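Local coordinates for putative GGDEF domain protein (Pseudomonas aeruginosa, PDB 7E6G) that probably makes cyclic di-GMP and diphosphate from two molecules of GTP, as a magnesium-dependent diguanylate cyclase of the GGDEF family, at residues K144-N147 with D148-H152; L44-I47 with A48-D52; H70-L73 with R74-E77. All blocks are in the same frame, centred on the assembly; numbering follows the deposited sequence.

Contact 1: residues K144-N147 with D148-H152; sequences KQVN and DTWGH. With G2P (phosphomethylphosphonic acid guanylate ester), chain H.
N147 holds CG beside its own backbone N (chi1 -71°), and H152, five residues on, takes the same first rotamer. The two side chains stack where they cross at about a right angle, with the amide and imidazole planes 12° apart. CB of N147 lies over the ring centre, 3.9 Å from the centroid of H152, as a CH-pi contact. The amide itself is turned to the guanine of the bound GTP analogue. N147 OD1 takes a nearly straight bond (173°) from guanine N2 at 2.9 Å. N147 ND2 gives a weak bond to guanine N3 at 3.1 Å. Guanine N2 also bonds weakly to the carbonyl H152 O. One amide thus supplies an acceptor and a donor to the same edge of the base, which fits selection of guanine by its amino group. D156 bonds the nucleotide too. At the phosphate end, the backbone N of K144 makes a weak bond to O1B.

Behind this pocket the helix is running out. Q145 O is gripped by T149 from both faces of its plane, by N at 2.9 Å and by OG1 at 3.1 Å. V146 O accepts from W150 N, and N147 O from G151 N. G151 then leaves the helix with positive phi and serves as N-cap of the next one. V146 CG1 rests near W150 CE3 at 4.3 Å.

Helix 143-150 follows strand 134-140, whose end supplies the magnesium-site residues D139 and V140. It leads directly into helix 152-168. V146 and W150 pack on L219 of strand 217-219, and W150 NE1 bonds to E217 there.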
loop_
_atom_site.group_PDB
_atom_site.type_symbol
_atom_site.label_atom_id
_atom_site.label_comp_id
_atom_site.label_asym_id
_atom_site.label_seq_id
_atom_site.Cartn_x
_atom_site.Cartn_y
_atom_site.Cartn_z
ATOM N N LYS A 144 59.180 -4.310 7.165
ATOM C CA LYS A 144 59.828 -4.860 6.124
ATOM C C LYS A 144 60.507 -6.132 6.530
ATOM O O LYS A 144 60.589 -6.920 5.745
ATOM C CB LYS A 144 60.735 -3.814 5.781
ATOM C CG LYS A 144 61.364 -3.914 4.506
ATOM C CD LYS A 144 61.599 -2.555 4.066
ATOM C CE LYS A 144 62.513 -2.594 2.890
ATOM N NZ LYS A 144 62.281 -1.383 2.058
ATOM N N GLN A 145 61.044 -6.278 7.738
ATOM C CA GLN A 145 61.560 -7.558 8.218
ATOM C C GLN A 145 60.464 -8.613 8.249
ATOM O O GLN A 145 60.704 -9.778 7.902
ATOM C CB GLN A 145 62.182 -7.416 9.604
ATOM C CG GLN A 145 63.665 -7.147 9.578
ATOM C CD GLN A 145 64.512 -8.409 9.484
ATOM O OE1 GLN A 145 64.161 -9.392 8.794
ATOM N NE2 GLN A 145 65.644 -8.391 10.196
ATOM N N VAL A 146 59.256 -8.228 8.667
ATOM C CA VAL A 146 58.154 -9.175 8.628
ATOM C C VAL A 146 57.975 -9.687 7.211
ATOM O O VAL A 146 57.940 -10.898 6.964
ATOM C CB VAL A 146 56.863 -8.535 9.167
ATOM C CG1 VAL A 146 55.728 -9.522 9.086
ATOM C CG2 VAL A 146 57.048 -8.066 10.595
ATOM N N ASN A 147 57.911 -8.769 6.249
ATOM C CA ASN A 147 57.625 -9.198 4.885
ATOM C C ASN A 147 58.772 -10.010 4.303
ATOM O O ASN A 147 58.548 -10.978 3.567
ATOM C CB ASN A 147 57.318 -7.990 4.019
ATOM C CG ASN A 147 55.977 -7.368 4.358
ATOM O OD1 ASN A 147 54.961 -8.050 4.475
ATOM N ND2 ASN A 147 55.976 -6.065 4.530
ATOM N N ASP A 148 60.004 -9.659 4.648
ATOM C CA ASP A 148 61.160 -10.311 4.057
ATOM C C ASP A 148 61.389 -11.690 4.647
ATOM O O ASP A 148 61.812 -12.603 3.927
ATOM C CB ASP A 148 62.404 -9.434 4.230
ATOM C CG ASP A 148 62.348 -8.156 3.374
ATOM O OD1 ASP A 148 61.564 -8.108 2.391
ATOM O OD2 ASP A 148 63.092 -7.193 3.673
ATOM N N THR A 149 61.091 -11.876 5.929
ATOM C CA THR A 149 61.287 -13.172 6.560
ATOM C C THR A 149 60.109 -14.119 6.345
ATOM O O THR A 149 60.309 -15.323 6.147
ATOM C CB THR A 149 61.534 -12.982 8.057
ATOM O OG1 THR A 149 62.670 -12.135 8.247
ATOM C CG2 THR A 149 61.778 -14.304 8.726
ATOM N N TRP A 150 58.874 -13.628 6.385
ATOM C CA TRP A 150 57.735 -14.533 6.348
ATOM C C TRP A 150 56.815 -14.314 5.157
ATOM O O TRP A 150 55.809 -15.022 5.034
ATOM C CB TRP A 150 56.938 -14.419 7.655
ATOM C CG TRP A 150 57.688 -14.929 8.858
ATOM C CD1 TRP A 150 57.921 -16.235 9.188
ATOM C CD2 TRP A 150 58.313 -14.141 9.878
ATOM N NE1 TRP A 150 58.648 -16.308 10.352
ATOM C CE2 TRP A 150 58.899 -15.034 10.796
ATOM C CE3 TRP A 150 58.440 -12.766 10.102
ATOM C CZ2 TRP A 150 59.601 -14.594 11.919
ATOM C CZ3 TRP A 150 59.125 -12.332 11.224
ATOM C CH2 TRP A 150 59.692 -13.246 12.121
ATOM N N GLY A 151 57.123 -13.368 4.280
ATOM C CA GLY A 151 56.282 -13.116 3.132
ATOM C C GLY A 151 55.244 -12.031 3.376
ATOM O O GLY A 151 54.902 -11.689 4.505
ATOM N N HIS A 152 54.728 -11.495 2.270
ATOM C CA HIS A 152 53.763 -10.413 2.365
ATOM C C HIS A 152 52.415 -10.903 2.889
ATOM O O HIS A 152 51.685 -10.133 3.517
ATOM C CB HIS A 152 53.646 -9.721 1.003
ATOM C CG HIS A 152 54.829 -8.849 0.678
ATOM N ND1 HIS A 152 54.865 -7.498 0.957
ATOM C CD2 HIS A 152 56.033 -9.144 0.129
ATOM C CE1 HIS A 152 56.031 -6.998 0.586
ATOM N NE2 HIS A 152 56.760 -7.978 0.082
HETATM P PG G2P H . 60.428 1.662 9.948
HETATM O O1G G2P H . 59.423 2.423 10.302
HETATM O O2G G2P H . 60.792 0.842 10.889
HETATM O O3G G2P H . 61.441 2.295 9.358
HETATM O O3B G2P H . 59.736 0.876 8.833
HETATM P PB G2P H . 59.936 -0.351 7.874
HETATM O O1B G2P H . 58.908 -1.078 8.186
HETATM O O2B G2P H . 61.120 -0.953 7.938
HETATM C C3A G2P H . 59.833 0.105 6.207
HETATM P PA G2P H . 58.696 1.080 5.544
HETATM O O1A G2P H . 59.814 1.776 5.101
HETATM O O2A G2P H . 58.090 1.310 6.829
HETATM O "O5'" G2P H . 58.361 -0.171 4.818
HETATM C "C5'" G2P H . 57.199 -0.947 5.086
HETATM C "C4'" G2P H . 56.980 -2.018 4.065
HETATM O "O4'" G2P H . 55.670 -2.047 3.994
HETATM C "C3'" G2P H . 57.251 -1.505 2.753
HETATM O "O3'" G2P H . 58.301 -2.230 2.244
HETATM C "C2'" G2P H . 55.969 -1.780 2.072
HETATM O "O2'" G2P H . 56.059 -2.265 0.799
HETATM C "C1'" G2P H . 55.410 -2.769 2.921
HETATM N N9 G2P H . 54.011 -2.887 2.757
HETATM C C8 G2P H . 53.322 -1.854 2.402
HETATM N N7 G2P H . 52.068 -2.157 2.301
HETATM C C5 G2P H . 51.929 -3.374 2.601
HETATM C C6 G2P H . 50.867 -4.135 2.673
HETATM O O6 G2P H . 49.763 -3.769 2.425
HETATM N N1 G2P H . 51.017 -5.444 3.049
HETATM C C2 G2P H . 52.254 -5.897 3.317
HETATM N N2 G2P H . 52.363 -7.071 3.661
HETATM N N3 G2P H . 53.294 -5.085 3.219
HETATM C C4 G2P H . 53.142 -3.829 2.893
#

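Contact 2: residues L44-I47 with A48-D52; sequences LERI and ARISD
The guanidinium of R49 lies over the backbone of R46, three residues earlier in the same helix. CA of R46 sits below one face of the group, offset toward its rim. The closest side-chain approach is from R49 NH1 to R46 CG, at 3.4 Å. R49 reaches back because its chain starts extended, with CG opposite its backbone N, and then bends at chi3 (64°). R46 also starts extended but bends at chi3 the other way (-92°). Its guanidinium plane stands 80° from that of R49, so the two do not stack. R46 NE and R49 NH1, like charges, come within 4.5 Å, which is probably somewhat unfavourable. E45 brings no close relief, since its OE2 is 6.0 Å from R49 NH2. Outside the two segments, an acidic side chain of another protein's chain lies at long, weak ion-pair range of R46 NH1.

Next, aliphatic carbons rest on backbone carbonyl oxygens. CG1 of I50 lies against the carbonyl R46 O at 3.7 Å. CB of A48 touches E45 O at 3.6 Å.

The helical backbone sets the spacing of these residues. A48, R49, I50 and S51 each donate N-H to the carbonyl four residues earlier, with R49 N to E45 O at 3.1 Å.

Further out, other chains cover much of the helix. I50 packs on an aromatic side chain of another protein. S51 OG is hydrogen-bonded to polar side chains of other protein chains. L44 and I47 pack on L44 of the second subunit, consistent with the two copies of helix 27-102 pairing about a local twofold. The bonds are those of a regular alpha-helix; the pairing is consistent with a dimeric, coiled-coil-like stalk.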
loop_
_atom_site.group_PDB
_atom_site.type_symbol
_atom_site.label_atom_id
_atom_site.label_comp_id
_atom_site.label_asym_id
_atom_site.label_seq_id
_atom_site.Cartn_x
_atom_site.Cartn_y
_atom_site.Cartn_z
ATOM N N LEU A 44 -49.775 -14.980 -2.436
ATOM C CA LEU A 44 -48.744 -14.826 -1.412
ATOM C C LEU A 44 -47.424 -15.454 -1.861
ATOM O O LEU A 44 -46.345 -14.856 -1.711
ATOM C CB LEU A 44 -49.238 -15.443 -0.101
ATOM C CG LEU A 44 -50.150 -14.635 0.856
ATOM C CD1 LEU A 44 -51.147 -13.703 0.148
ATOM C CD2 LEU A 44 -50.912 -15.555 1.823
ATOM N N GLU A 45 -47.417 -16.594 -2.442
ATOM C CA GLU A 45 -46.249 -17.207 -2.918
ATOM C C GLU A 45 -45.652 -16.492 -4.028
ATOM O O GLU A 45 -44.531 -16.489 -4.147
ATOM C CB GLU A 45 -46.518 -18.617 -3.227
ATOM C CG GLU A 45 -46.697 -19.363 -1.967
ATOM C CD GLU A 45 -47.333 -20.706 -2.109
ATOM O OE1 GLU A 45 -47.574 -21.341 -1.094
ATOM O OE2 GLU A 45 -47.573 -21.146 -3.221
ATOM N N ARG A 46 -46.434 -15.890 -4.833
ATOM C CA ARG A 46 -45.928 -15.133 -5.904
ATOM C C ARG A 46 -45.241 -13.952 -5.389
ATOM O O ARG A 46 -44.344 -13.579 -5.926
ATOM C CB ARG A 46 -47.016 -14.745 -6.912
ATOM C CG ARG A 46 -46.552 -14.462 -8.333
ATOM C CD ARG A 46 -47.498 -13.725 -9.266
ATOM N NE ARG A 46 -48.351 -14.575 -10.077
ATOM C CZ ARG A 46 -49.639 -14.733 -9.832
ATOM N NH1 ARG A 46 -50.192 -14.099 -8.828
ATOM N NH2 ARG A 46 -50.383 -15.530 -10.571
ATOM N N ILE A 47 -45.718 -13.347 -4.361
ATOM C CA ILE A 47 -45.114 -12.189 -3.864
ATOM C C ILE A 47 -43.740 -12.475 -3.426
ATOM O O ILE A 47 -42.909 -11.755 -3.633
ATOM C CB ILE A 47 -45.865 -11.617 -2.685
ATOM C CG1 ILE A 47 -47.107 -10.935 -3.123
ATOM C CG2 ILE A 47 -45.098 -10.521 -2.073
ATOM C CD1 ILE A 47 -48.048 -10.520 -2.063
ATOM N N ALA A 48 -43.555 -13.549 -2.774
ATOM C CA ALA A 48 -42.349 -13.987 -2.302
ATOM C C ALA A 48 -41.409 -14.341 -3.286
ATOM O O ALA A 48 -40.362 -14.268 -3.009
ATOM C CB ALA A 48 -42.588 -15.144 -1.472
ATOM N N ARG A 49 -41.793 -14.958 -4.330
ATOM C CA ARG A 49 -40.948 -15.343 -5.359
ATOM C C ARG A 49 -40.369 -14.187 -6.082
ATOM O O ARG A 49 -39.318 -14.236 -6.443
ATOM C CB ARG A 49 -41.679 -16.262 -6.256
ATOM C CG ARG A 49 -40.858 -16.805 -7.365
ATOM C CD ARG A 49 -41.513 -17.901 -8.081
ATOM N NE ARG A 49 -42.698 -17.431 -8.714
ATOM C CZ ARG A 49 -43.911 -17.811 -8.410
ATOM N NH1 ARG A 49 -44.842 -17.276 -9.081
ATOM N NH2 ARG A 49 -44.195 -18.680 -7.475
ATOM N N ILE A 50 -41.121 -13.169 -6.326
ATOM C CA ILE A 50 -40.685 -11.992 -6.970
ATOM C C ILE A 50 -39.734 -11.259 -6.162
ATOM O O ILE A 50 -38.795 -10.859 -6.619
ATOM C CB ILE A 50 -41.839 -11.112 -7.340
ATOM C CG1 ILE A 50 -42.515 -11.677 -8.517
ATOM C CG2 ILE A 50 -41.382 -9.816 -7.848
ATOM C CD1 ILE A 50 -43.847 -11.099 -8.817
ATOM N N SER A 51 -39.973 -11.183 -4.903
ATOM C CA SER A 51 -39.147 -10.566 -3.971
ATOM C C SER A 51 -37.876 -11.279 -3.890
ATOM O O SER A 51 -36.926 -10.700 -3.864
ATOM C CB SER A 51 -39.828 -10.530 -2.660
ATOM O OG SER A 51 -39.196 -9.712 -1.747
ATOM N N ASP A 52 -37.871 -12.583 -3.916
ATOM C CA ASP A 52 -36.722 -13.375 -3.933
ATOM C C ASP A 52 -35.944 -13.153 -5.162
ATOM O O ASP A 52 -34.824 -13.312 -5.118
ATOM C CB ASP A 52 -37.042 -14.829 -3.726
ATOM C CG ASP A 52 -37.373 -15.167 -2.343
ATOM O OD1 ASP A 52 -37.339 -14.378 -1.520
ATOM O OD2 ASP A 52 -37.725 -16.254 -2.041
#

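Contact 3: residues H70-L73 with R74-E77; sequences HKQL and RRLE
H70 and R74 meet within one turn of the long helix 27-102, on its outer, charged surface. The motif is a plain alpha-helix. On another side, L76 packs on L76 of the second subunit, and Q72 and L73 pack on L73 and Q72 of that subunit, consistent with a symmetric helix pair.

Backbone hydrogen bonds come first. R75 N bonds to K71 O at 3.1 Å. L76 N to Q72 O and E77 N to L73 O continue the series. R74 N to H70 O, at 3.3 Å, is weak.

Charged groups come next. R74 folds back along the helix by a bend at chi3 (-76°). This turns one face of its guanidinium to H70 O, which lies over the centre of that face. The carbonyl oxygen is 3.6 Å from R74 CZ. Its partial negative charge against the cationic plane is probably favourable, although no N-H of the group points at it. K71 NZ and R74 NH1 carry like charges and stay 5.6 Å apart. Other charges find partners elsewhere. E77 OE1 forms a salt bridge with R81. R75 NH1 forms one with an acidic side chain of another protein's chain. H70 ND1 bonds to S66 O in the preceding turn.

Contacts of carbon atoms complete the turn. CB of R75 rests on K71 O at 3.4 Å. Q72 NE2 approaches R75 CB at 4.4 Å. Aliphatic carbons of H70 and K71 lie on the same side of the guanidinium of R74 as H70 O: its NH2 lies 4.0 Å from H70 CB, and its NH1 lies 3.5 Å from K71 CG.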
loop_
_atom_site.group_PDB
_atom_site.type_symbol
_atom_site.label_atom_id
_atom_site.label_comp_id
_atom_site.label_asym_id
_atom_site.label_seq_id
_atom_site.Cartn_x
_atom_site.Cartn_y
_atom_site.Cartn_z
ATOM N N HIS A 70 -11.605 -7.095 -3.765
ATOM C CA HIS A 70 -10.624 -8.024 -3.493
ATOM C C HIS A 70 -9.522 -8.011 -4.494
ATOM O O HIS A 70 -8.485 -8.219 -4.164
ATOM C CB HIS A 70 -11.271 -9.343 -3.182
ATOM C CG HIS A 70 -11.850 -9.416 -1.819
ATOM N ND1 HIS A 70 -13.161 -9.196 -1.553
ATOM C CD2 HIS A 70 -11.273 -9.636 -0.643
ATOM C CE1 HIS A 70 -13.366 -9.271 -0.278
ATOM N NE2 HIS A 70 -12.232 -9.538 0.299
ATOM N N LYS A 71 -9.788 -7.783 -5.744
ATOM C CA LYS A 71 -8.801 -7.655 -6.756
ATOM C C LYS A 71 -7.942 -6.494 -6.528
ATOM O O LYS A 71 -6.858 -6.582 -6.692
ATOM C CB LYS A 71 -9.428 -7.559 -8.062
ATOM C CG LYS A 71 -9.832 -8.851 -8.560
ATOM C CD LYS A 71 -10.283 -8.747 -9.964
ATOM C CE LYS A 71 -10.705 -10.073 -10.536
ATOM N NZ LYS A 71 -12.155 -10.176 -10.816
ATOM N N GLN A 72 -8.480 -5.408 -6.113
ATOM C CA GLN A 72 -7.839 -4.252 -5.793
ATOM C C GLN A 72 -6.947 -4.435 -4.672
ATOM O O GLN A 72 -5.957 -3.924 -4.684
ATOM C CB GLN A 72 -8.847 -3.342 -5.373
ATOM C CG GLN A 72 -9.199 -2.286 -6.285
ATOM C CD GLN A 72 -8.415 -2.236 -7.526
ATOM O OE1 GLN A 72 -8.886 -2.656 -8.567
ATOM N NE2 GLN A 72 -7.274 -1.620 -7.471
ATOM N N LEU A 73 -7.314 -5.167 -3.663
ATOM C CA LEU A 73 -6.499 -5.448 -2.574
ATOM C C LEU A 73 -5.300 -6.194 -2.853
ATOM O O LEU A 73 -4.410 -6.076 -2.247
ATOM C CB LEU A 73 -7.295 -6.112 -1.545
ATOM C CG LEU A 73 -7.839 -5.533 -0.288
ATOM C CD1 LEU A 73 -8.569 -4.275 -0.492
ATOM C CD2 LEU A 73 -8.844 -6.526 -0.001
ATOM N N ARG A 74 -5.409 -7.103 -3.708
ATOM C CA ARG A 74 -4.374 -7.859 -4.199
ATOM C C ARG A 74 -3.450 -7.142 -4.970
ATOM O O ARG A 74 -2.393 -7.345 -4.866
ATOM C CB ARG A 74 -4.956 -8.928 -4.982
ATOM C CG ARG A 74 -5.575 -9.857 -4.093
ATOM C CD ARG A 74 -5.774 -11.120 -4.795
ATOM N NE ARG A 74 -6.857 -11.144 -5.739
ATOM C CZ ARG A 74 -8.083 -11.551 -5.482
ATOM N NH1 ARG A 74 -8.952 -11.534 -6.429
ATOM N NH2 ARG A 74 -8.436 -11.930 -4.285
ATOM N N ARG A 75 -3.918 -6.285 -5.790
ATOM C CA ARG A 75 -3.159 -5.460 -6.623
ATOM C C ARG A 75 -2.319 -4.572 -5.842
ATOM O O ARG A 75 -1.282 -4.472 -6.137
ATOM C CB ARG A 75 -4.090 -4.721 -7.500
ATOM C CG ARG A 75 -3.570 -3.880 -8.572
ATOM C CD ARG A 75 -2.310 -4.390 -9.156
ATOM N NE ARG A 75 -2.482 -5.494 -10.064
ATOM C CZ ARG A 75 -2.955 -5.438 -11.274
ATOM N NH1 ARG A 75 -3.279 -4.353 -11.853
ATOM N NH2 ARG A 75 -3.106 -6.534 -11.864
ATOM N N LEU A 76 -2.787 -3.974 -4.817
ATOM C CA LEU A 76 -2.068 -3.204 -3.953
ATOM C C LEU A 76 -1.059 -3.995 -3.258
ATOM O O LEU A 76 -0.035 -3.603 -3.126
ATOM C CB LEU A 76 -2.967 -2.563 -2.982
ATOM C CG LEU A 76 -2.349 -1.801 -1.847
ATOM C CD1 LEU A 76 -1.356 -0.829 -2.231
ATOM C CD2 LEU A 76 -3.180 -1.128 -0.876
ATOM N N GLU A 77 -1.372 -5.134 -2.764
ATOM C CA GLU A 77 -0.346 -5.916 -2.083
ATOM C C GLU A 77 0.748 -6.369 -3.062
ATOM O O GLU A 77 1.936 -6.345 -2.723
ATOM C CB GLU A 77 -0.997 -7.080 -1.347
ATOM C CG GLU A 77 -0.021 -7.926 -0.608
ATOM C CD GLU A 77 0.064 -9.312 -1.202
ATOM O OE1 GLU A 77 1.176 -9.689 -1.662
ATOM O OE2 GLU A 77 -0.985 -10.016 -1.211
#

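Contacts 2 and 3 lie on the same helix, 27-102, with centres about 38 Å apart, and both touch the second subunit. Contact 1 is in the GGDEF domain on the other side of the chain's centre, about 102 Å from contact 2 and 65 Å from contact 3, centre to centre. Contact 3 is a surface contact. Contacts 1 and 2 are partly buried. In contact 2 much of the cover comes from other chains, whereas no other protein chain of the assembly touches contact 1, which binds nucleotide. In the stalk, arginines fold back over their own helix; in the domain, an amide stacked on an imidazole reads the edge of guanine.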